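Vinylacetyl-CoA Delta-isomerase (Nitrosopumilus maritimus SCM1, PDB 6VJR) probably dehydrates 4-hydroxybutyryl-CoA and isomerises vinylacetyl-CoA, with bound FAD and a [4Fe-4S] cluster as cofactors. Local coordinates at residues T1-D6 / L48-E53; R69-A74 / Q138-I143; G189-H194 / V224-G229. All coordinates share one frame; numbering follows the deposited sequence. Where two conformers were deposited one is given.

Contact 1 of 3, residues T1-D6 / L48-E53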
loop_
_atom_site.group_PDB
_atom_site.type_symbol
_atom_site.label_atom_id
_atom_site.label_comp_id
_atom_site.label_asym_id
_atom_site.label_seq_id
_atom_site.Cartn_x
_atom_site.Cartn_y
_atom_site.Cartn_z
ATOM N N THR A 1 35.770 34.734 12.418
ATOM C CA THR A 1 35.031 33.732 11.633
ATOM C C THR A 1 35.189 32.359 12.277
ATOM O O THR A 1 36.282 31.936 12.655
ATOM C CB THR A 1 35.526 33.709 10.191
ATOM O OG1 THR A 1 35.663 35.091 9.863
ATOM C CG2 THR A 1 34.581 32.945 9.283
ATOM N N ILE A 2 34.075 31.642 12.291
ATOM C CA ILE A 2 34.070 30.257 12.703
ATOM C C ILE A 2 34.584 29.405 11.543
ATOM O O ILE A 2 34.043 29.514 10.453
ATOM C CB ILE A 2 32.649 29.894 13.127
ATOM C CG1 ILE A 2 32.198 30.776 14.275
ATOM C CG2 ILE A 2 32.585 28.400 13.446
ATOM C CD1 ILE A 2 30.736 30.642 14.636
ATOM N N ARG A 3 35.610 28.568 11.763
ATOM C CA ARG A 3 36.132 27.685 10.725
ATOM C C ARG A 3 35.706 26.234 10.999
ATOM O O ARG A 3 35.077 25.585 10.188
ATOM C CB ARG A 3 37.648 27.904 10.617
ATOM C CG ARG A 3 38.382 26.986 9.654
ATOM C CD ARG A 3 39.882 27.251 9.754
ATOM N NE ARG A 3 40.690 26.073 9.426
ATOM C CZ ARG A 3 40.961 25.670 8.195
ATOM N NH1 ARG A 3 41.593 24.526 8.004
ATOM N NH2 ARG A 3 40.569 26.386 7.149
ATOM N N SER A 4 36.062 25.682 12.146
ATOM C CA SER A 4 35.895 24.265 12.391
ATOM C C SER A 4 34.653 24.019 13.247
ATOM O O SER A 4 34.118 24.943 13.868
ATOM C CB SER A 4 37.113 23.777 13.067
ATOM O OG SER A 4 37.230 24.332 14.380
ATOM N N GLY A 5 34.261 22.748 13.351
ATOM C CA GLY A 5 33.262 22.332 14.317
ATOM C C GLY A 5 33.652 22.679 15.759
ATOM O O GLY A 5 32.828 23.115 16.553
ATOM N N ASP A 6 34.936 22.563 16.098
ATOM C CA ASP A 6 35.400 22.946 17.418
ATOM C C ASP A 6 35.214 24.439 17.654
ATOM O O ASP A 6 34.858 24.843 18.752
ATOM C CB ASP A 6 36.818 22.494 17.648
ATOM C CG ASP A 6 36.980 20.987 17.779
ATOM O OD1 ASP A 6 35.952 20.261 17.866
ATOM O OD2 ASP A 6 38.139 20.553 17.780
ATOM N N LEU A 48 32.475 18.931 7.714
ATOM C CA LEU A 48 32.335 18.446 6.352
ATOM C C LEU A 48 32.837 19.476 5.337
ATOM O O LEU A 48 33.487 19.105 4.368
ATOM C CB LEU A 48 30.896 18.033 6.083
ATOM C CG LEU A 48 30.613 17.574 4.654
ATOM C CD1 LEU A 48 31.407 16.295 4.457
ATOM C CD2 LEU A 48 29.152 17.367 4.345
ATOM N N ALA A 49 32.575 20.765 5.578
ATOM C CA ALA A 49 33.058 21.806 4.679
ATOM C C ALA A 49 34.588 21.852 4.623
ATOM O O ALA A 49 35.125 22.243 3.595
ATOM C CB ALA A 49 32.445 23.132 5.069
ATOM N N LEU A 50 35.282 21.460 5.711
ATOM C CA LEU A 50 36.739 21.374 5.711
ATOM C C LEU A 50 37.220 20.128 4.982
ATOM O O LEU A 50 38.229 20.172 4.295
ATOM C CB LEU A 50 37.236 21.383 7.157
ATOM C CG LEU A 50 37.124 22.734 7.876
ATOM C CD1 LEU A 50 37.586 22.554 9.296
ATOM C CD2 LEU A 50 37.931 23.825 7.177
ATOM N N ARG A 51 36.548 18.992 5.194
ATOM C CA ARG A 51 36.975 17.736 4.591
ATOM C C ARG A 51 36.631 17.635 3.109
ATOM O O ARG A 51 37.357 16.995 2.369
ATOM C CB ARG A 51 36.307 16.575 5.313
ATOM C CG ARG A 51 36.887 16.440 6.706
ATOM C CD ARG A 51 36.598 15.063 7.288
ATOM N NE ARG A 51 35.218 14.627 7.114
ATOM C CZ ARG A 51 34.163 14.945 7.865
ATOM N NH1 ARG A 51 32.974 14.609 7.404
ATOM N NH2 ARG A 51 34.253 15.532 9.062
ATOM N N GLU A 52 35.464 18.165 2.716
ATOM C CA GLU A 52 34.898 17.979 1.385
ATOM C C GLU A 52 34.446 19.346 0.892
ATOM O O GLU A 52 33.254 19.590 0.783
ATOM C CB GLU A 52 33.762 16.945 1.464
ATOM C CG GLU A 52 34.234 15.613 2.026
ATOM C CD GLU A 52 33.312 14.402 1.846
ATOM O OE1 GLU A 52 32.538 14.386 0.847
ATOM O OE2 GLU A 52 33.333 13.465 2.691
ATOM N N GLU A 53 35.425 20.217 0.572
ATOM C CA GLU A 53 35.146 21.613 0.254
ATOM C C GLU A 53 34.197 21.775 -0.929
ATOM O O GLU A 53 33.329 22.648 -0.898
ATOM C CB GLU A 53 36.377 22.426 -0.145
ATOM C CG GLU A 53 37.326 22.713 1.004
ATOM C CD GLU A 53 38.510 23.527 0.518
ATOM O OE1 GLU A 53 38.496 24.035 -0.634
ATOM O OE2 GLU A 53 39.469 23.620 1.315
#
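Ser-4 and Leu-50 mark the closest backbone approach, with the Ser-4 CA 7.3 Å from the Leu-50 CA, where the chain's first residues pass the last turn of helix 36-51. The motif on the first segment is a helix N-cap: Ser-4 precedes helix 5-11, and its OG is hydrogen-bonded to the backbone N of Asp-7. On the other segment, the helix closes with the bond from Glu-52 N to Leu-48 O (2.7 Å). On the helix side, every contact comes from Leu-50, which points its CB toward the N-terminal segment and holds CG anti to its own carbonyl carbon (chi1 -72°). Its two methyls divide the work. Leu-50 CD1 packs 3.9 Å from Ser-4 CA, while Leu-50 CD2 lies against one face of the Arg-3 guanidinium, 3.6 Å from its plane and displaced toward the rim. The extended Arg-3 chain crosses the leucine at about a right angle. Cutting Leu-50 back to an alanine is likely to open a gap beside Ser-4 and leave the Arg-3 guanidinium without the methyl against its face. Arg-3 also touches a crystal neighbour, so its exact pose at this surface site may partly reflect the lattice. The nearby opposite charge is not a bonded partner: Arg-3 NH2 stays 6.5 Å from Glu-53 OE2, and Glu-53 OE1 forms a salt bridge with Lys-66 NZ.

Contact 2 of 3, residues R69-A74 / Q138-I143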
loop_
_atom_site.group_PDB
_atom_site.type_symbol
_atom_site.label_atom_id
_atom_site.label_comp_id
_atom_site.label_asym_id
_atom_site.label_seq_id
_atom_site.Cartn_x
_atom_site.Cartn_y
_atom_site.Cartn_z
ATOM N N ARG A 69 27.982 26.017 2.410
ATOM C CA ARG A 69 26.847 25.874 1.495
ATOM C C ARG A 69 25.502 26.143 2.179
ATOM O O ARG A 69 24.587 26.614 1.530
ATOM C CB ARG A 69 26.861 24.540 0.742
ATOM C CG ARG A 69 25.747 24.403 -0.284
ATOM C CD ARG A 69 25.952 23.181 -1.118
ATOM N NE ARG A 69 27.230 23.074 -1.817
ATOM C CZ ARG A 69 27.609 23.761 -2.881
ATOM N NH1 ARG A 69 28.775 23.480 -3.429
ATOM N NH2 ARG A 69 26.834 24.673 -3.442
ATOM N N PHE A 70 25.405 25.964 3.492
ATOM C CA PHE A 70 24.184 26.323 4.202
ATOM C C PHE A 70 23.901 27.821 4.212
ATOM O O PHE A 70 22.766 28.224 4.463
ATOM C CB PHE A 70 24.178 25.794 5.636
ATOM C CG PHE A 70 23.962 24.302 5.720
ATOM C CD1 PHE A 70 22.703 23.769 5.485
ATOM C CD2 PHE A 70 24.994 23.434 5.998
ATOM C CE1 PHE A 70 22.479 22.406 5.597
ATOM C CE2 PHE A 70 24.775 22.072 6.099
ATOM C CZ PHE A 70 23.516 21.561 5.927
ATOM N N LEU A 71 24.896 28.658 3.881
ATOM C CA LEU A 71 24.708 30.112 3.876
ATOM C C LEU A 71 24.645 30.673 2.455
ATOM O O LEU A 71 24.647 31.903 2.260
ATOM C CB LEU A 71 25.881 30.737 4.639
ATOM C CG LEU A 71 25.946 30.452 6.142
ATOM C CD1 LEU A 71 27.298 30.856 6.736
ATOM C CD2 LEU A 71 24.813 31.173 6.810
ATOM N N HIS A 72 24.691 29.776 1.476
ATOM C CA HIS A 72 24.777 30.162 0.077
ATOM C C HIS A 72 23.403 30.346 -0.558
ATOM O O HIS A 72 22.533 29.496 -0.428
ATOM C CB HIS A 72 25.601 29.143 -0.695
ATOM C CG HIS A 72 25.750 29.457 -2.134
ATOM N ND1 HIS A 72 26.427 30.566 -2.595
ATOM C CD2 HIS A 72 25.491 28.720 -3.217
ATOM C CE1 HIS A 72 26.461 30.510 -3.930
ATOM N NE2 HIS A 72 25.935 29.372 -4.322
ATOM N N ILE A 73 23.252 31.466 -1.275
ATOM C CA ILE A 73 22.055 31.782 -2.036
ATOM C C ILE A 73 22.278 31.184 -3.440
ATOM O O ILE A 73 23.204 31.538 -4.166
ATOM C CB ILE A 73 21.771 33.283 -2.097
ATOM C CG1 ILE A 73 21.640 33.967 -0.713
ATOM C CG2 ILE A 73 20.574 33.537 -2.985
ATOM C CD1 ILE A 73 20.523 33.496 0.164
ATOM N N ALA A 74 21.461 30.177 -3.749
ATOM C CA ALA A 74 21.692 29.320 -4.914
ATOM C C ALA A 74 21.640 30.125 -6.205
ATOM O O ALA A 74 20.696 30.855 -6.438
ATOM C CB ALA A 74 20.649 28.223 -4.936
ATOM N N GLN A 138 30.252 36.150 6.091
ATOM C CA GLN A 138 31.572 36.519 6.572
ATOM C C GLN A 138 31.911 35.807 7.880
ATOM O O GLN A 138 33.036 35.341 8.046
ATOM C CB GLN A 138 31.657 38.021 6.831
ATOM C CG GLN A 138 31.497 38.882 5.592
ATOM C CD GLN A 138 31.602 40.363 5.900
ATOM O OE1 GLN A 138 30.913 40.919 6.769
ATOM N NE2 GLN A 138 32.520 41.010 5.218
ATOM N N GLU A 139 30.943 35.736 8.792
ATOM C CA GLU A 139 31.158 35.214 10.132
ATOM C C GLU A 139 30.950 33.693 10.202
ATOM O O GLU A 139 31.446 33.072 11.133
ATOM C CB GLU A 139 30.275 35.971 11.120
ATOM C CG GLU A 139 30.579 37.463 11.151
ATOM C CD GLU A 139 29.832 38.301 12.175
ATOM O OE1 GLU A 139 29.871 39.564 12.081
ATOM O OE2 GLU A 139 29.196 37.701 13.065
ATOM N N ASN A 140 30.300 33.099 9.198
ATOM C CA ASN A 140 30.078 31.654 9.086
ATOM C C ASN A 140 29.178 31.132 10.202
ATOM O O ASN A 140 29.585 30.246 10.950
ATOM C CB ASN A 140 31.376 30.866 8.968
ATOM C CG ASN A 140 31.159 29.491 8.390
ATOM O OD1 ASN A 140 30.071 29.158 7.901
ATOM N ND2 ASN A 140 32.168 28.659 8.455
ATOM N N LEU A 141 27.960 31.696 10.296
ATOM C CA LEU A 141 27.041 31.487 11.415
ATOM C C LEU A 141 25.960 30.454 11.085
ATOM O O LEU A 141 25.737 30.098 9.929
ATOM C CB LEU A 141 26.411 32.832 11.809
ATOM C CG LEU A 141 27.438 33.919 12.144
ATOM C CD1 LEU A 141 26.761 35.199 12.625
ATOM C CD2 LEU A 141 28.458 33.427 13.162
ATOM N N VAL A 142 25.292 30.002 12.137
ATOM C CA VAL A 142 24.147 29.091 12.064
ATOM C C VAL A 142 22.873 29.918 12.218
ATOM O O VAL A 142 22.733 30.692 13.183
ATOM C CB VAL A 142 24.269 28.012 13.158
ATOM C CG1 VAL A 142 23.019 27.138 13.245
ATOM C CG2 VAL A 142 25.527 27.156 12.965
ATOM N N ILE A 143 21.955 29.724 11.251
ATOM C CA ILE A 143 20.735 30.510 11.157
ATOM C C ILE A 143 19.538 29.574 11.322
ATOM O O ILE A 143 19.404 28.617 10.574
ATOM C CB ILE A 143 20.645 31.205 9.793
ATOM C CG1 ILE A 143 21.952 31.921 9.373
ATOM C CG2 ILE A 143 19.419 32.127 9.754
ATOM C CD1 ILE A 143 22.436 32.981 10.327
#
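Leu-71 sets CG opposite its carbonyl carbon (chi1 -67°), and Asn-140 swings its amide away from its backbone N (chi1 -160°), which together bring the leucine methyls against the chain from Asn-140 to Ile-143, just past the helix end. The motif is a 3-10 turn, residues 69-71, packed against the exit of helix 125-139; Asn-140 is the first residue to leave the helix and has positive phi (65°). All the contacts made by the turn come from Leu-71. Its CD1 meets Asn-140 OD1 at 3.5 Å, the two side chains crossing at about a right angle. The amide has a separate polar tie, because Asn-140 ND2 is hydrogen-bonded to Ile-2 O. The fork of the leucine also faces a backbone carbonyl: Leu-71 CD2 lies 3.4 Å and Leu-71 CD1 3.6 Å from Leu-141 O. These are apolar carbons against an oxygen and fit van der Waals packing. The buried contact leads toward the cofactor, since Ile-143 begins strand 143-146 and its side chain is about 6 Å from that of the FAD-binding Gly-145. There Leu-71 CD2 meets Ile-143 CG1 at 3.9 Å.

Contact 3 of 3, residues G189-H194 / V224-G229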
loop_
_atom_site.group_PDB
_atom_site.type_symbol
_atom_site.label_atom_id
_atom_site.label_comp_id
_atom_site.label_asym_id
_atom_site.label_seq_id
_atom_site.Cartn_x
_atom_site.Cartn_y
_atom_site.Cartn_z
ATOM N N GLY A 189 17.039 23.327 16.253
ATOM C CA GLY A 189 18.384 23.834 16.460
ATOM C C GLY A 189 18.441 25.284 16.927
ATOM O O GLY A 189 19.498 25.905 16.863
ATOM N N CYS A 190 17.339 25.848 17.401
ATOM C CA CYS A 190 17.322 27.280 17.714
ATOM C C CYS A 190 18.341 27.677 18.789
ATOM O O CYS A 190 19.050 28.690 18.665
ATOM C CB CYS A 190 15.929 27.756 18.106
ATOM S SG CYS A 190 15.131 26.859 19.460
ATOM N N ILE A 191 18.475 26.861 19.821
ATOM C CA ILE A 191 19.411 27.088 20.911
ATOM C C ILE A 191 20.860 26.954 20.424
ATOM O O ILE A 191 21.764 27.539 21.018
ATOM C CB ILE A 191 19.050 26.184 22.103
ATOM C CG1 ILE A 191 17.670 26.620 22.655
ATOM C CG2 ILE A 191 20.117 26.206 23.193
ATOM C CD1 ILE A 191 16.979 25.515 23.432
ATOM N N ASN A 192 21.060 26.187 19.341
ATOM C CA ASN A 192 22.344 25.937 18.716
ATOM C C ASN A 192 22.659 26.956 17.622
ATOM O O ASN A 192 23.651 26.802 16.954
ATOM C CB ASN A 192 22.384 24.517 18.145
ATOM C CG ASN A 192 22.184 23.469 19.214
ATOM O OD1 ASN A 192 22.322 23.746 20.408
ATOM N ND2 ASN A 192 21.887 22.249 18.801
ATOM N N SER A 193 21.802 27.962 17.443
ATOM C CA SER A 193 21.915 28.935 16.375
ATOM C C SER A 193 22.499 30.253 16.905
ATOM O O SER A 193 22.392 30.559 18.098
ATOM C CB SER A 193 20.552 29.204 15.751
ATOM O OG SER A 193 19.926 28.059 15.166
ATOM N N HIS A 194 23.039 31.060 15.986
ATOM C CA HIS A 194 23.529 32.407 16.256
ATOM C C HIS A 194 22.447 33.471 16.021
ATOM O O HIS A 194 22.361 34.455 16.766
ATOM C CB HIS A 194 24.799 32.688 15.448
ATOM C CG HIS A 194 25.905 31.732 15.700
ATOM N ND1 HIS A 194 26.236 30.755 14.790
ATOM C CD2 HIS A 194 26.687 31.514 16.768
ATOM C CE1 HIS A 194 27.261 30.048 15.267
ATOM N NE2 HIS A 194 27.533 30.475 16.488
ATOM N N VAL A 224 13.482 36.854 25.041
ATOM C CA VAL A 224 13.299 35.511 24.507
ATOM C C VAL A 224 13.451 34.501 25.631
ATOM O O VAL A 224 14.387 34.559 26.417
ATOM C CB VAL A 224 14.319 35.180 23.403
ATOM C CG1 VAL A 224 14.116 33.763 22.883
ATOM C CG2 VAL A 224 14.280 36.194 22.248
ATOM N N THR A 225 12.509 33.558 25.674
ATOM C CA THR A 225 12.617 32.385 26.521
ATOM C C THR A 225 12.501 31.144 25.633
ATOM O O THR A 225 11.617 31.091 24.769
ATOM C CB THR A 225 11.492 32.382 27.563
ATOM O OG1 THR A 225 11.472 33.593 28.335
ATOM C CG2 THR A 225 11.621 31.172 28.468
ATOM N N TYR A 226 13.380 30.163 25.879
ATOM C CA TYR A 226 13.343 28.876 25.183
ATOM C C TYR A 226 12.857 27.806 26.143
ATOM O O TYR A 226 13.377 27.701 27.263
ATOM C CB TYR A 226 14.723 28.460 24.658
ATOM C CG TYR A 226 15.349 29.431 23.686
ATOM C CD1 TYR A 226 16.133 30.475 24.151
ATOM C CD2 TYR A 226 15.158 29.329 22.318
ATOM C CE1 TYR A 226 16.736 31.375 23.280
ATOM C CE2 TYR A 226 15.759 30.218 21.439
ATOM C CZ TYR A 226 16.545 31.250 21.917
ATOM O OH TYR A 226 17.098 32.099 20.994
ATOM N N ILE A 227 11.860 27.017 25.699
ATOM C CA ILE A 227 11.369 25.900 26.482
ATOM C C ILE A 227 11.607 24.621 25.676
ATOM O O ILE A 227 11.027 24.446 24.624
ATOM C CB ILE A 227 9.916 26.073 26.923
ATOM C CG1 ILE A 227 9.666 27.423 27.618
ATOM C CG2 ILE A 227 9.565 24.907 27.841
ATOM C CD1 ILE A 227 8.222 27.687 27.950
ATOM N N TYR A 228 12.525 23.796 26.165
ATOM C CA TYR A 228 13.027 22.662 25.407
ATOM C C TYR A 228 11.926 21.617 25.211
ATOM O O TYR A 228 11.173 21.343 26.117
ATOM C CB TYR A 228 14.210 22.049 26.157
ATOM C CG TYR A 228 15.309 21.476 25.271
ATOM C CD1 TYR A 228 16.346 22.290 24.821
ATOM C CD2 TYR A 228 15.330 20.143 24.893
ATOM C CE1 TYR A 228 17.316 21.825 23.971
ATOM C CE2 TYR A 228 16.330 19.658 24.060
ATOM C CZ TYR A 228 17.331 20.499 23.625
ATOM O OH TYR A 228 18.313 20.033 22.806
ATOM N N GLY A 229 11.896 20.969 24.045
ATOM C CA GLY A 229 10.994 19.852 23.830
ATOM C C GLY A 229 11.577 18.520 24.309
ATOM O O GLY A 229 12.734 18.220 24.129
#
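Cys-190 and Ile-191, two neighbours on one loop, address the same tyrosine ring in different ways, the sulfur obliquely and the aliphatic chain over a face. The Cys-190 SG lies 4.9 Å from the centroid of the Tyr-226 ring and 71° off its normal, a sulfur-aromatic contact. Beside it, Ile-191 CG1 makes a CH-pi contact, 4.1 Å from the same centroid and only 29° off the normal. Val-224 CG1 rests over the opposite face of the ring, 3.5 Å from its plane and toward the rim, so the aromatic group is sandwiched between two branched residues. The loop 189-194 joins strand 177-188 of the larger mixed sheet to strand 195-198 of the smaller one, and strand 224-228 runs antiparallel to 254-259 and parallel to 19-21; the arrangement is consistent with the central beta domain of the acyl-CoA dehydrogenase fold. The loop follows the FAD-binding Gln-187 and Thr-188, and the Cys-190 side chain is about 7 Å from the flavin nucleotide. Ile-191 holds CG1 anti to its carbonyl carbon (chi1 -65°), which lays CG1 over the Tyr-226 face and carries Ile-191 CD1 on to a second ring, 3.6 Å from Tyr-228 CD1. Both phenol oxygens have polar partners: Tyr-226 OH bonds to Ala-219 O, and Tyr-228 OH to Gln-253 NE2, whose backbone is hydrogen-bonded to Gly-189.

How the contacts relate
The three contacts follow one another along the chain and touch one another in space. Contacts 1 and 2 have centres 12 Å apart and are joined by a probable hydrogen bond between Thr-1 OG1 and Gln-138 O (3.2 Å). Contacts 2 and 3, 19 Å apart, are tied by a probable backbone bond between Val-142 O and His-194 N (2.8 Å). His-194 CE1 also lies 3.6 Å from Ile-2 CD1, linking contacts 1 and 3. Contact 1 is at the surface, away from the annotated sites; contacts 2 and 3 are buried nearer the cofactors, with Cys-190 of contact 3 the nearer to FAD, whereas the Ile-143 side chain is about 11 Å from both FAD and the iron-sulfur cluster.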